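Calreticulin, putative (Trypanosoma cruzi, PDB 5HCF) is a putative calreticulin whose globular domain, built on a legume lectin fold, probably acts as a chaperone that binds carbohydrate and peptide. Local coordinates at residues Glu27-Lys32 / Gly42-Glu47; Phe73-Glu78 / His146-His151; Leu81-Gly86 / Trp216-Gly221; Pro111-Ser116 / Ile137-Asp142. All coordinates share one frame; numbering follows the deposited sequence. Where two conformers were deposited one is given.

Contact 1: Glu27-Lys32 / Gly42-Glu47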
loop_
_atom_site.group_PDB
_atom_site.type_symbol
_atom_site.label_atom_id
_atom_site.label_comp_id
_atom_site.label_asym_id
_atom_site.label_seq_id
_atom_site.Cartn_x
_atom_site.Cartn_y
_atom_site.Cartn_z
ATOM N N GLU A 27 -11.346 7.149 -12.695
ATOM C CA GLU A 27 -12.798 7.121 -12.589
ATOM C C GLU A 27 -13.248 6.075 -11.578
ATOM O O GLU A 27 -12.510 5.145 -11.262
ATOM C CB GLU A 27 -13.431 6.829 -13.948
ATOM C CG GLU A 27 -13.269 5.381 -14.370
ATOM C CD GLU A 27 -13.804 5.113 -15.755
ATOM O OE1 GLU A 27 -14.519 5.983 -16.300
ATOM O OE2 GLU A 27 -13.513 4.024 -16.290
ATOM N N ILE A 28 -14.466 6.232 -11.076
ATOM C CA ILE A 28 -15.084 5.204 -10.257
ATOM C C ILE A 28 -15.690 4.158 -11.188
ATOM O O ILE A 28 -16.495 4.489 -12.059
ATOM C CB ILE A 28 -16.169 5.788 -9.329
ATOM C CG1 ILE A 28 -15.558 6.817 -8.368
ATOM C CG2 ILE A 28 -16.893 4.678 -8.581
ATOM C CD1 ILE A 28 -14.424 6.283 -7.506
ATOM N N SER A 29 -15.312 2.898 -11.003
ATOM C CA SER A 29 -15.730 1.844 -11.923
ATOM C C SER A 29 -15.515 0.446 -11.352
ATOM O O SER A 29 -14.651 0.240 -10.498
ATOM C CB SER A 29 -14.980 1.973 -13.250
ATOM O OG SER A 29 -14.891 0.718 -13.899
ATOM N N ALA A 30 -16.310 -0.506 -11.833
ATOM C CA ALA A 30 -16.219 -1.895 -11.399
ATOM C C ALA A 30 -15.364 -2.760 -12.328
ATOM O O ALA A 30 -15.134 -3.934 -12.043
ATOM C CB ALA A 30 -17.609 -2.487 -11.263
ATOM N N GLY A 31 -14.924 -2.195 -13.450
ATOM C CA GLY A 31 -14.077 -2.921 -14.385
ATOM C C GLY A 31 -14.846 -3.705 -15.436
ATOM O O GLY A 31 -16.077 -3.694 -15.438
ATOM N N LYS A 32 -14.128 -4.386 -16.331
ATOM C CA LYS A 32 -14.768 -5.219 -17.355
ATOM C C LYS A 32 -15.551 -6.394 -16.780
ATOM O O LYS A 32 -16.609 -6.749 -17.297
ATOM C CB LYS A 32 -13.742 -5.779 -18.340
ATOM C CG LYS A 32 -12.948 -4.765 -19.127
ATOM C CD LYS A 32 -12.235 -5.476 -20.267
ATOM C CE LYS A 32 -11.335 -6.577 -19.715
ATOM N NZ LYS A 32 -10.457 -7.187 -20.748
ATOM N N GLY A 42 -14.627 0.966 -7.574
ATOM C CA GLY A 42 -13.423 1.489 -6.957
ATOM C C GLY A 42 -12.716 2.495 -7.843
ATOM O O GLY A 42 -13.239 2.897 -8.881
ATOM N N LEU A 43 -11.524 2.907 -7.425
ATOM C CA LEU A 43 -10.740 3.881 -8.171
ATOM C C LEU A 43 -10.015 3.191 -9.317
ATOM O O LEU A 43 -9.162 2.327 -9.100
ATOM C CB LEU A 43 -9.744 4.586 -7.249
ATOM C CG LEU A 43 -9.044 5.845 -7.758
ATOM C CD1 LEU A 43 -7.969 5.498 -8.757
ATOM C CD2 LEU A 43 -10.055 6.804 -8.364
ATOM N N ARG A 44 -10.364 3.564 -10.540
ATOM C CA ARG A 44 -9.822 2.899 -11.717
ATOM C C ARG A 44 -8.941 3.834 -12.539
ATOM O O ARG A 44 -9.359 4.934 -12.910
ATOM C CB ARG A 44 -10.958 2.350 -12.581
ATOM C CG ARG A 44 -10.509 1.674 -13.857
ATOM C CD ARG A 44 -11.704 1.157 -14.646
ATOM N NE ARG A 44 -11.294 0.564 -15.915
ATOM C CZ ARG A 44 -11.075 1.256 -17.029
ATOM N NH1 ARG A 44 -11.242 2.572 -17.042
ATOM N NH2 ARG A 44 -10.696 0.629 -18.132
ATOM N N LEU A 45 -7.717 3.393 -12.813
ATOM C CA LEU A 45 -6.813 4.147 -13.667
ATOM C C LEU A 45 -7.137 3.816 -15.122
ATOM O O LEU A 45 -7.225 2.647 -15.490
ATOM C CB LEU A 45 -5.358 3.827 -13.332
ATOM C CG LEU A 45 -5.035 3.767 -11.838
ATOM C CD1 LEU A 45 -3.539 3.884 -11.615
ATOM C CD2 LEU A 45 -5.781 4.848 -11.069
ATOM N N THR A 46 -7.320 4.851 -15.937
ATOM C CA THR A 46 -7.948 4.700 -17.249
ATOM C C THR A 46 -6.998 4.713 -18.441
ATOM O O THR A 46 -7.286 4.095 -19.462
ATOM C CB THR A 46 -9.003 5.801 -17.482
ATOM O OG1 THR A 46 -8.375 7.090 -17.455
ATOM C CG2 THR A 46 -10.073 5.743 -16.406
ATOM N N GLU A 47 -5.881 5.421 -18.327
ATOM C CA GLU A 47 -5.064 5.707 -19.499
ATOM C C GLU A 47 -3.713 5.001 -19.494
ATOM O O GLU A 47 -2.960 5.068 -18.521
ATOM C CB GLU A 47 -4.856 7.217 -19.624
ATOM C CG GLU A 47 -6.135 7.999 -19.896
ATOM C CD GLU A 47 -5.872 9.469 -20.154
ATOM O OE1 GLU A 47 -5.455 10.174 -19.209
ATOM O OE2 GLU A 47 -6.074 9.915 -21.303
#
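The arginine chain of R44 runs fully extended from CA to NE (chi1 178°), while E27 turns CG into the position between its own backbone N and carbonyl carbon (chi1 74°) and then continues straight. As a result the two side chains lie next to each other and point the same way. At their ends E27 OE2 stands 2.8 Å from R44 NH1, a salt bridge whose N-H points poorly at the oxygen, the carboxylate and guanidinium planes being turned 43° apart. S29, on the same face of the sheet, sets its OG 3.3 Å from R44 CD, and that oxygen also accepts from the backbone N of G31 in an ST turn. T46 completes this side: its CG2 lies 3.8 Å from E27 CG, while its OG1 bonds to the backbone of K25.

Under these side chains, strands 26-29 and 42-45 pair antiparallel in the lectin-type sandwich. R44 N reaches E27 O at 2.8 Å, and E27 N returns the bond to R44 O at 3.0 Å. S29 and G42 form the next hydrogen-bonded pair, with S29 N 3.0 Å from G42 O. On the opposite face the aliphatic chains of I28 and L43 meet loosely. The two faces thus differ in chemistry, one apolar and one charged, and the E27-R44 attraction probably rests more on charge than on directed hydrogen bonding.

Contact 2: Phe73-Glu78 / His146-His151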
loop_
_atom_site.group_PDB
_atom_site.type_symbol
_atom_site.label_atom_id
_atom_site.label_comp_id
_atom_site.label_asym_id
_atom_site.label_seq_id
_atom_site.Cartn_x
_atom_site.Cartn_y
_atom_site.Cartn_z
ATOM N N PHE A 73 -5.379 -2.258 1.785
ATOM C CA PHE A 73 -6.042 -1.823 0.564
ATOM C C PHE A 73 -5.955 -2.938 -0.463
ATOM O O PHE A 73 -5.155 -3.862 -0.315
ATOM C CB PHE A 73 -5.417 -0.537 0.020
ATOM C CG PHE A 73 -4.117 -0.752 -0.712
ATOM C CD1 PHE A 73 -2.929 -0.918 -0.012
ATOM C CD2 PHE A 73 -4.080 -0.777 -2.100
ATOM C CE1 PHE A 73 -1.733 -1.113 -0.682
ATOM C CE2 PHE A 73 -2.885 -0.968 -2.773
ATOM C CZ PHE A 73 -1.712 -1.137 -2.065
ATOM N N SER A 74 -6.783 -2.857 -1.498
ATOM C CA SER A 74 -6.759 -3.854 -2.561
ATOM C C SER A 74 -6.486 -3.208 -3.915
ATOM O O SER A 74 -6.875 -2.066 -4.157
ATOM C CB SER A 74 -8.077 -4.629 -2.604
ATOM O OG SER A 74 -9.168 -3.761 -2.855
ATOM N N VAL A 75 -5.799 -3.942 -4.786
ATOM C CA VAL A 75 -5.640 -3.543 -6.184
ATOM C C VAL A 75 -6.044 -4.694 -7.088
ATOM O O VAL A 75 -5.713 -5.849 -6.818
ATOM C CB VAL A 75 -4.197 -3.151 -6.525
ATOM C CG1 VAL A 75 -4.181 -2.163 -7.682
ATOM C CG2 VAL A 75 -3.515 -2.574 -5.319
ATOM N N LYS A 76 -6.744 -4.379 -8.169
ATOM C CA LYS A 76 -7.103 -5.392 -9.148
ATOM C C LYS A 76 -6.484 -5.038 -10.490
ATOM O O LYS A 76 -6.831 -4.022 -11.088
ATOM C CB LYS A 76 -8.622 -5.521 -9.272
ATOM C CG LYS A 76 -9.067 -6.594 -10.254
ATOM C CD LYS A 76 -10.530 -6.445 -10.656
ATOM C CE LYS A 76 -11.035 -7.706 -11.336
ATOM N NZ LYS A 76 -12.203 -7.435 -12.210
ATOM N N HIS A 77 -5.546 -5.863 -10.942
ATOM C CA HIS A 77 -4.916 -5.676 -12.245
ATOM C C HIS A 77 -5.555 -6.592 -13.286
ATOM O O HIS A 77 -4.953 -7.587 -13.693
ATOM C CB HIS A 77 -3.415 -5.960 -12.168
ATOM C CG HIS A 77 -2.675 -5.072 -11.215
ATOM N ND1 HIS A 77 -2.726 -3.701 -11.283
ATOM C CD2 HIS A 77 -1.859 -5.375 -10.177
ATOM C CE1 HIS A 77 -1.969 -3.188 -10.323
ATOM N NE2 HIS A 77 -1.436 -4.181 -9.641
ATOM N N GLU A 78 -6.766 -6.252 -13.718
ATOM C CA GLU A 78 -7.523 -7.092 -14.647
ATOM C C GLU A 78 -7.069 -6.935 -16.097
ATOM O O GLU A 78 -7.480 -7.700 -16.972
ATOM C CB GLU A 78 -9.020 -6.775 -14.541
ATOM C CG GLU A 78 -9.358 -5.296 -14.675
ATOM C CD GLU A 78 -10.823 -5.047 -15.005
ATOM O OE1 GLU A 78 -11.690 -5.765 -14.463
ATOM O OE2 GLU A 78 -11.109 -4.126 -15.801
ATOM N N HIS A 146 -6.553 -8.519 -5.240
ATOM C CA HIS A 146 -5.711 -8.933 -4.127
ATOM C C HIS A 146 -5.618 -7.833 -3.079
ATOM O O HIS A 146 -5.654 -6.645 -3.405
ATOM C CB HIS A 146 -4.320 -9.327 -4.619
ATOM C CG HIS A 146 -4.333 -10.486 -5.566
ATOM N ND1 HIS A 146 -4.514 -11.786 -5.145
ATOM C CD2 HIS A 146 -4.189 -10.541 -6.909
ATOM C CE1 HIS A 146 -4.487 -12.592 -6.191
ATOM N NE2 HIS A 146 -4.289 -11.862 -7.274
ATOM N N VAL A 147 -5.511 -8.243 -1.820
ATOM C CA VAL A 147 -5.499 -7.309 -0.699
ATOM C C VAL A 147 -4.139 -7.295 -0.010
ATOM O O VAL A 147 -3.550 -8.345 0.249
ATOM C CB VAL A 147 -6.581 -7.670 0.340
ATOM C CG1 VAL A 147 -6.668 -6.596 1.424
ATOM C CG2 VAL A 147 -7.927 -7.868 -0.342
ATOM N N TYR A 148 -3.648 -6.100 0.297
ATOM C CA TYR A 148 -2.356 -5.960 0.952
ATOM C C TYR A 148 -2.529 -5.260 2.290
ATOM O O TYR A 148 -2.984 -4.120 2.355
ATOM C CB TYR A 148 -1.378 -5.203 0.054
ATOM C CG TYR A 148 -1.250 -5.833 -1.315
ATOM C CD1 TYR A 148 -2.171 -5.554 -2.319
ATOM C CD2 TYR A 148 -0.220 -6.724 -1.600
ATOM C CE1 TYR A 148 -2.064 -6.132 -3.567
ATOM C CE2 TYR A 148 -0.105 -7.306 -2.844
ATOM C CZ TYR A 148 -1.030 -7.010 -3.823
ATOM O OH TYR A 148 -0.923 -7.586 -5.067
ATOM N N THR A 149 -2.167 -5.963 3.358
ATOM C CA THR A 149 -2.380 -5.471 4.712
ATOM C C THR A 149 -1.078 -5.476 5.498
ATOM O O THR A 149 -0.325 -6.447 5.459
ATOM C CB THR A 149 -3.425 -6.323 5.467
ATOM O OG1 THR A 149 -4.632 -6.408 4.697
ATOM C CG2 THR A 149 -3.734 -5.711 6.817
ATOM N N LEU A 150 -0.816 -4.383 6.207
ATOM C CA LEU A 150 0.409 -4.249 6.988
ATOM C C LEU A 150 0.104 -3.903 8.435
ATOM O O LEU A 150 -0.623 -2.949 8.720
ATOM C CB LEU A 150 1.323 -3.176 6.395
ATOM C CG LEU A 150 2.638 -2.975 7.152
ATOM C CD1 LEU A 150 3.409 -4.283 7.216
ATOM C CD2 LEU A 150 3.481 -1.883 6.535
ATOM N N HIS A 151 0.663 -4.688 9.346
ATOM C CA HIS A 151 0.580 -4.396 10.765
ATOM C C HIS A 151 1.939 -3.961 11.283
ATOM O O HIS A 151 2.893 -4.742 11.266
ATOM C CB HIS A 151 0.083 -5.611 11.547
ATOM C CG HIS A 151 -0.010 -5.382 13.024
ATOM N ND1 HIS A 151 0.008 -6.417 13.943
ATOM C CD2 HIS A 151 -0.112 -4.244 13.750
ATOM C CE1 HIS A 151 -0.085 -5.924 15.160
ATOM N NE2 HIS A 151 -0.162 -4.606 15.074
#
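F73 and Y148 pair across two central strands, 69-76 and 145-152, of an antiparallel sheet in the legume-lectin-type beta sandwich, and all the residues that touch are buried. Backbone hydrogen bonds carry the join. Y148 N gives an almost straight bond of 2.8 Å to F73 O, which it meets nearly head-on, and F73 N reciprocates to Y148 O at 3.1 Å. Two residues further on, V75 and H146 repeat the arrangement, V75 N lying 3.0 Å from H146 O. Between these hydrogen-bonded pairs S74 and V147 come close, and the CA of S74 approaches H146 O at 3.1 Å in a CA-H...O contact.

Polar side chains find partners beyond the two strands. H146 is held by both ring nitrogens, NE2 to D142 and ND1 to D163, which fixes the rotation of the imidazole, and S74 OG bonds to the backbone of K225 on the strand flanking the other side. K76 NZ reaches E78 OE1, and its cation also lies against F33.

Apolar contacts occupy the face that bears F73, V75 and Y148, where P111 of the other sheet packs in as well. The first torsion of F73 (chi1 78°) swings its ring across the strand toward Y148; the ring planes meet obliquely, their centroids 5.9 Å apart. Beside them V75 CG2 rests 4.2 Å from Y148 CE1.

Contact 3: Leu81-Gly86 / Trp216-Gly221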
loop_
_atom_site.group_PDB
_atom_site.type_symbol
_atom_site.label_atom_id
_atom_site.label_comp_id
_atom_site.label_asym_id
_atom_site.label_seq_id
_atom_site.Cartn_x
_atom_site.Cartn_y
_atom_site.Cartn_z
ATOM N N LEU A 81 -1.371 -6.779 -16.658
ATOM C CA LEU A 81 -0.324 -5.825 -16.369
ATOM C C LEU A 81 1.029 -6.443 -16.696
ATOM O O LEU A 81 1.293 -7.587 -16.335
ATOM C CB LEU A 81 -0.393 -5.398 -14.900
ATOM C CG LEU A 81 0.582 -4.333 -14.399
ATOM C CD1 LEU A 81 0.319 -3.002 -15.080
ATOM C CD2 LEU A 81 0.471 -4.195 -12.893
ATOM N N LYS A 82 1.862 -5.697 -17.416
ATOM C CA LYS A 82 3.249 -6.098 -17.648
ATOM C C LYS A 82 4.191 -5.143 -16.926
ATOM O O LYS A 82 5.145 -5.578 -16.284
ATOM C CB LYS A 82 3.583 -6.152 -19.143
ATOM C CG LYS A 82 2.792 -7.196 -19.907
ATOM C CD LYS A 82 3.154 -8.580 -19.385
ATOM C CE LYS A 82 2.483 -9.693 -20.163
ATOM N NZ LYS A 82 3.471 -10.345 -21.071
ATOM N N CYS A 83 3.912 -3.847 -17.009
ATOM C CA CYS A 83 4.664 -2.862 -16.241
ATOM C C CYS A 83 3.710 -1.836 -15.634
ATOM O O CYS A 83 3.023 -1.110 -16.354
ATOM C CB CYS A 83 5.722 -2.165 -17.109
ATOM S SG CYS A 83 6.801 -1.012 -16.193
ATOM N N GLY A 84 3.653 -1.800 -14.307
ATOM C CA GLY A 84 2.879 -0.786 -13.613
ATOM C C GLY A 84 2.808 -0.974 -12.110
ATOM O O GLY A 84 2.925 -2.087 -11.602
ATOM N N GLY A 85 2.589 0.121 -11.394
ATOM C CA GLY A 85 2.530 0.078 -9.946
ATOM C C GLY A 85 1.108 -0.027 -9.426
ATOM O O GLY A 85 0.155 0.346 -10.111
ATOM N N GLY A 86 0.969 -0.536 -8.207
ATOM C CA GLY A 86 -0.326 -0.630 -7.557
ATOM C C GLY A 86 -0.176 -0.419 -6.065
ATOM O O GLY A 86 -0.884 -1.024 -5.259
ATOM N N TRP A 216 3.185 4.717 -11.813
ATOM C CA TRP A 216 3.326 4.718 -13.261
ATOM C C TRP A 216 2.729 3.433 -13.817
ATOM O O TRP A 216 2.949 2.357 -13.266
ATOM C CB TRP A 216 4.800 4.851 -13.665
ATOM C CG TRP A 216 5.115 4.332 -15.043
ATOM C CD1 TRP A 216 5.585 3.090 -15.366
ATOM C CD2 TRP A 216 4.975 5.039 -16.280
ATOM N NE1 TRP A 216 5.751 2.983 -16.724
ATOM C CE2 TRP A 216 5.383 4.166 -17.311
ATOM C CE3 TRP A 216 4.547 6.328 -16.618
ATOM C CZ2 TRP A 216 5.375 4.538 -18.653
ATOM C CZ3 TRP A 216 4.540 6.695 -17.951
ATOM C CH2 TRP A 216 4.950 5.804 -18.952
ATOM N N GLN A 217 1.957 3.551 -14.895
ATOM C CA GLN A 217 1.374 2.380 -15.544
ATOM C C GLN A 217 1.525 2.413 -17.059
ATOM O O GLN A 217 1.131 3.381 -17.711
ATOM C CB GLN A 217 -0.111 2.229 -15.201
ATOM C CG GLN A 217 -0.397 1.577 -13.859
ATOM C CD GLN A 217 -1.833 1.097 -13.757
ATOM O OE1 GLN A 217 -2.766 1.891 -13.739
ATOM N NE2 GLN A 217 -2.014 -0.212 -13.717
ATOM N N VAL A 218 2.099 1.345 -17.608
ATOM C CA VAL A 218 2.135 1.150 -19.051
ATOM C C VAL A 218 0.778 0.633 -19.514
ATOM O O VAL A 218 0.087 1.290 -20.294
ATOM C CB VAL A 218 3.226 0.159 -19.487
ATOM C CG1 VAL A 218 3.158 -0.053 -20.995
ATOM C CG2 VAL A 218 4.606 0.659 -19.071
ATOM N N GLU A 219 0.409 -0.553 -19.037
ATOM C CA GLU A 219 -0.924 -1.099 -19.280
ATOM C C GLU A 219 -1.840 -0.705 -18.126
ATOM O O GLU A 219 -1.728 -1.247 -17.023
ATOM C CB GLU A 219 -0.881 -2.622 -19.433
ATOM C CG GLU A 219 0.126 -3.129 -20.470
ATOM C CD GLU A 219 1.566 -3.173 -19.947
ATOM O OE1 GLU A 219 1.773 -3.093 -18.716
ATOM O OE2 GLU A 219 2.495 -3.291 -20.772
ATOM N N SER A 220 -2.732 0.248 -18.373
ATOM C CA SER A 220 -3.591 0.764 -17.313
ATOM C C SER A 220 -4.846 -0.086 -17.134
ATOM O O SER A 220 -5.033 -1.082 -17.829
ATOM C CB SER A 220 -3.966 2.220 -17.597
ATOM O OG SER A 220 -4.529 2.832 -16.448
ATOM N N GLY A 221 -5.698 0.314 -16.193
ATOM C CA GLY A 221 -6.936 -0.395 -15.931
ATOM C C GLY A 221 -7.058 -0.908 -14.505
ATOM O O GLY A 221 -8.036 -1.568 -14.165
#
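E219 OE1 accepts two backbone N-H groups from the chain entering strand 83-91. C83 N, at 2.8 Å, arrives almost straight on the syn side of the carboxylate, close to its plane, whereas K82 N, at 2.9 Å, comes down from well above that plane. Doubly gripped in this way, the oxygen ties the turn after strand 208-217 to its neighbour, and the bend of E219 at chi2 (80°) turns OE1 toward both amides. Two backbone bonds follow along the strands: V218 N to C83 O, and G85 N to W216 O.

Packing spreads out from there. Lacking a side chain, G84 lets its CA come within 4.0 Å of Q217 CA. V218 CG2 meets C83 CB at 3.6 Å, and the C83 sulfur, bonded covalently to C114, lies at the edge of the indole, SG being 4.2 Å from W216 NE1. On the interior side L81 CD1 touches E219 O at 3.3 Å.

Two strands of the seven-stranded sheet are thus joined beside a disulfide and a tryptophan. The W216 side chain also has a bound acetic acid molecule about 4 Å away, and the arrangement is consistent with the concave, glycan-binding sheet of the calreticulin lectin fold.

Contact 4: Pro111-Ser116 / Ile137-Asp142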
loop_
_atom_site.group_PDB
_atom_site.type_symbol
_atom_site.label_atom_id
_atom_site.label_comp_id
_atom_site.label_asym_id
_atom_site.label_seq_id
_atom_site.Cartn_x
_atom_site.Cartn_y
_atom_site.Cartn_z
ATOM N N PRO A 111 1.865 -3.606 -4.326
ATOM C CA PRO A 111 2.475 -4.368 -5.422
ATOM C C PRO A 111 3.088 -3.481 -6.499
ATOM O O PRO A 111 2.576 -2.394 -6.771
ATOM C CB PRO A 111 1.297 -5.171 -5.982
ATOM C CG PRO A 111 0.108 -4.324 -5.682
ATOM C CD PRO A 111 0.396 -3.727 -4.330
ATOM N N ASP A 112 4.172 -3.951 -7.109
ATOM C CA ASP A 112 4.824 -3.225 -8.193
ATOM C C ASP A 112 5.456 -4.233 -9.140
ATOM O O ASP A 112 6.113 -5.174 -8.711
ATOM C CB ASP A 112 5.875 -2.248 -7.654
ATOM C CG ASP A 112 6.429 -1.328 -8.733
ATOM O OD1 ASP A 112 5.824 -1.239 -9.826
ATOM O OD2 ASP A 112 7.471 -0.686 -8.487
ATOM N N ARG A 113 5.230 -4.050 -10.436
ATOM C CA ARG A 113 5.754 -4.982 -11.425
ATOM C C ARG A 113 6.128 -4.297 -12.737
ATOM O O ARG A 113 5.453 -3.363 -13.189
ATOM C CB ARG A 113 4.723 -6.086 -11.687
ATOM C CG ARG A 113 5.070 -7.034 -12.825
ATOM C CD ARG A 113 3.984 -7.028 -13.892
ATOM N NE ARG A 113 2.759 -7.695 -13.449
ATOM C CZ ARG A 113 2.340 -8.878 -13.896
ATOM N NH1 ARG A 113 3.044 -9.538 -14.809
ATOM N NH2 ARG A 113 1.208 -9.399 -13.435
ATOM N N CYS A 114 7.210 -4.775 -13.343
ATOM C CA CYS A 114 7.660 -4.290 -14.638
ATOM C C CYS A 114 8.551 -5.356 -15.268
ATOM O O CYS A 114 9.685 -5.564 -14.837
ATOM C CB CYS A 114 8.406 -2.963 -14.493
ATOM S SG CYS A 114 8.571 -2.026 -16.024
ATOM N N GLY A 115 8.038 -6.031 -16.290
ATOM C CA GLY A 115 8.750 -7.139 -16.897
ATOM C C GLY A 115 8.814 -8.326 -15.957
ATOM O O GLY A 115 7.824 -8.676 -15.315
ATOM N N SER A 116 9.987 -8.942 -15.864
ATOM C CA SER A 116 10.177 -10.101 -14.996
ATOM C C SER A 116 10.419 -9.666 -13.554
ATOM O O SER A 116 10.657 -10.486 -12.668
ATOM C CB SER A 116 11.330 -10.965 -15.502
ATOM O OG SER A 116 12.521 -10.205 -15.579
ATOM N N ILE A 137 8.848 -10.385 -1.605
ATOM C CA ILE A 137 7.687 -11.224 -1.890
ATOM C C ILE A 137 7.002 -10.802 -3.186
ATOM O O ILE A 137 6.586 -9.652 -3.336
ATOM C CB ILE A 137 6.657 -11.184 -0.749
ATOM C CG1 ILE A 137 7.055 -12.152 0.368
ATOM C CG2 ILE A 137 5.278 -11.556 -1.270
ATOM C CD1 ILE A 137 8.280 -11.734 1.131
ATOM N N ARG A 138 6.891 -11.735 -4.127
ATOM C CA ARG A 138 6.176 -11.476 -5.375
ATOM C C ARG A 138 4.667 -11.554 -5.153
ATOM O O ARG A 138 4.181 -12.403 -4.403
ATOM C CB ARG A 138 6.603 -12.466 -6.462
ATOM C CG ARG A 138 8.036 -12.304 -6.928
ATOM C CD ARG A 138 8.335 -13.269 -8.067
ATOM N NE ARG A 138 9.530 -12.892 -8.816
ATOM C CZ ARG A 138 9.513 -12.420 -10.060
ATOM N NH1 ARG A 138 8.360 -12.275 -10.703
ATOM N NH2 ARG A 138 10.652 -12.098 -10.663
ATOM N N PHE A 139 3.926 -10.662 -5.801
ATOM C CA PHE A 139 2.472 -10.684 -5.696
ATOM C C PHE A 139 1.902 -11.466 -6.866
ATOM O O PHE A 139 2.550 -11.578 -7.905
ATOM C CB PHE A 139 1.898 -9.262 -5.640
ATOM C CG PHE A 139 1.990 -8.512 -6.940
ATOM C CD1 PHE A 139 3.124 -7.775 -7.255
ATOM C CD2 PHE A 139 0.935 -8.532 -7.844
ATOM C CE1 PHE A 139 3.209 -7.079 -8.447
ATOM C CE2 PHE A 139 1.011 -7.844 -9.034
ATOM C CZ PHE A 139 2.148 -7.112 -9.337
ATOM N N PRO A 140 0.688 -12.015 -6.696
ATOM C CA PRO A 140 0.091 -12.896 -7.706
ATOM C C PRO A 140 -0.151 -12.170 -9.022
ATOM O O PRO A 140 -0.689 -11.064 -9.039
ATOM C CB PRO A 140 -1.231 -13.340 -7.067
ATOM C CG PRO A 140 -1.146 -12.949 -5.623
ATOM C CD PRO A 140 -0.184 -11.818 -5.527
ATOM N N GLU A 141 0.262 -12.795 -10.117
ATOM C CA GLU A 141 0.165 -12.171 -11.425
ATOM C C GLU A 141 -1.047 -12.701 -12.163
ATOM O O GLU A 141 -0.931 -13.546 -13.048
ATOM C CB GLU A 141 1.447 -12.410 -12.227
ATOM C CG GLU A 141 2.627 -11.626 -11.689
ATOM C CD GLU A 141 3.896 -11.851 -12.473
ATOM O OE1 GLU A 141 4.898 -11.155 -12.178
ATOM O OE2 GLU A 141 3.893 -12.715 -13.382
ATOM N N ASP A 142 -2.210 -12.185 -11.788
ATOM C CA ASP A 142 -3.464 -12.569 -12.417
ATOM C C ASP A 142 -4.398 -11.365 -12.438
ATOM O O ASP A 142 -4.014 -10.270 -12.013
ATOM C CB ASP A 142 -4.102 -13.756 -11.684
ATOM C CG ASP A 142 -4.341 -13.483 -10.205
ATOM O OD1 ASP A 142 -4.580 -12.314 -9.835
ATOM O OD2 ASP A 142 -4.283 -14.443 -9.404
#
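R138 and F139 bring the loop that leads to strand 145-152 against strand 107-114 of the lectin-type beta sandwich, at one end of the space between its two sheets. R138, extended from CG to NE, reaches past the strand end, where its NH2 gives a short bond of 2.6 Å to S116 O.

Next along the loop, F139 fills the interior side. Its chi1 of 71° directs the ring at P111, whose CB stands over the ring centre, 3.5 Å from the centroid of F139, as a CH-pi contact. The rim is packed too: D112 O lies in the ring plane 3.5 Å from F139 CE1, and R113 CB touches F139 CZ at 3.6 Å. Y148 of the other sheet closes on both P111 and F139, and the backbone N of F139 is bound by N118.

Beyond P140, E141 lays its side chain across R113, which was modelled in two conformers; in the one described here the carboxylate stacks on a guanidinium face with the planes 19° apart. Attraction of charge alone joins the ends, no N-H pointing at the oxygens, and E141 OE1 bonds instead to N118. The methylene of E141 rests on the same face, its CG 3.2 Å from R113 NH2.

Contacts 1 and 2 belong to the sheet that contains strands 26-29, 42-45, 69-76 and 145-152, with strand 223-230 lying between the two pairs; contacts 3 and 4 involve the facing seven-stranded sheet. Contact 1 closes first along the chain, whereas contacts 2 and 3 alternate their segments and contact 4 falls within the span of both. Centres of contacts 3 and 4 are about 10 Å apart, linked by the C83-C114 disulfide and by adjacent strands 83-91 and 107-114. Contacts 2 and 4, about 12 Å apart, meet across the sandwich interior. That meeting, and a weak hydrogen bond between L45 of contact 1 and S220 of contact 3, tie the two sheets together.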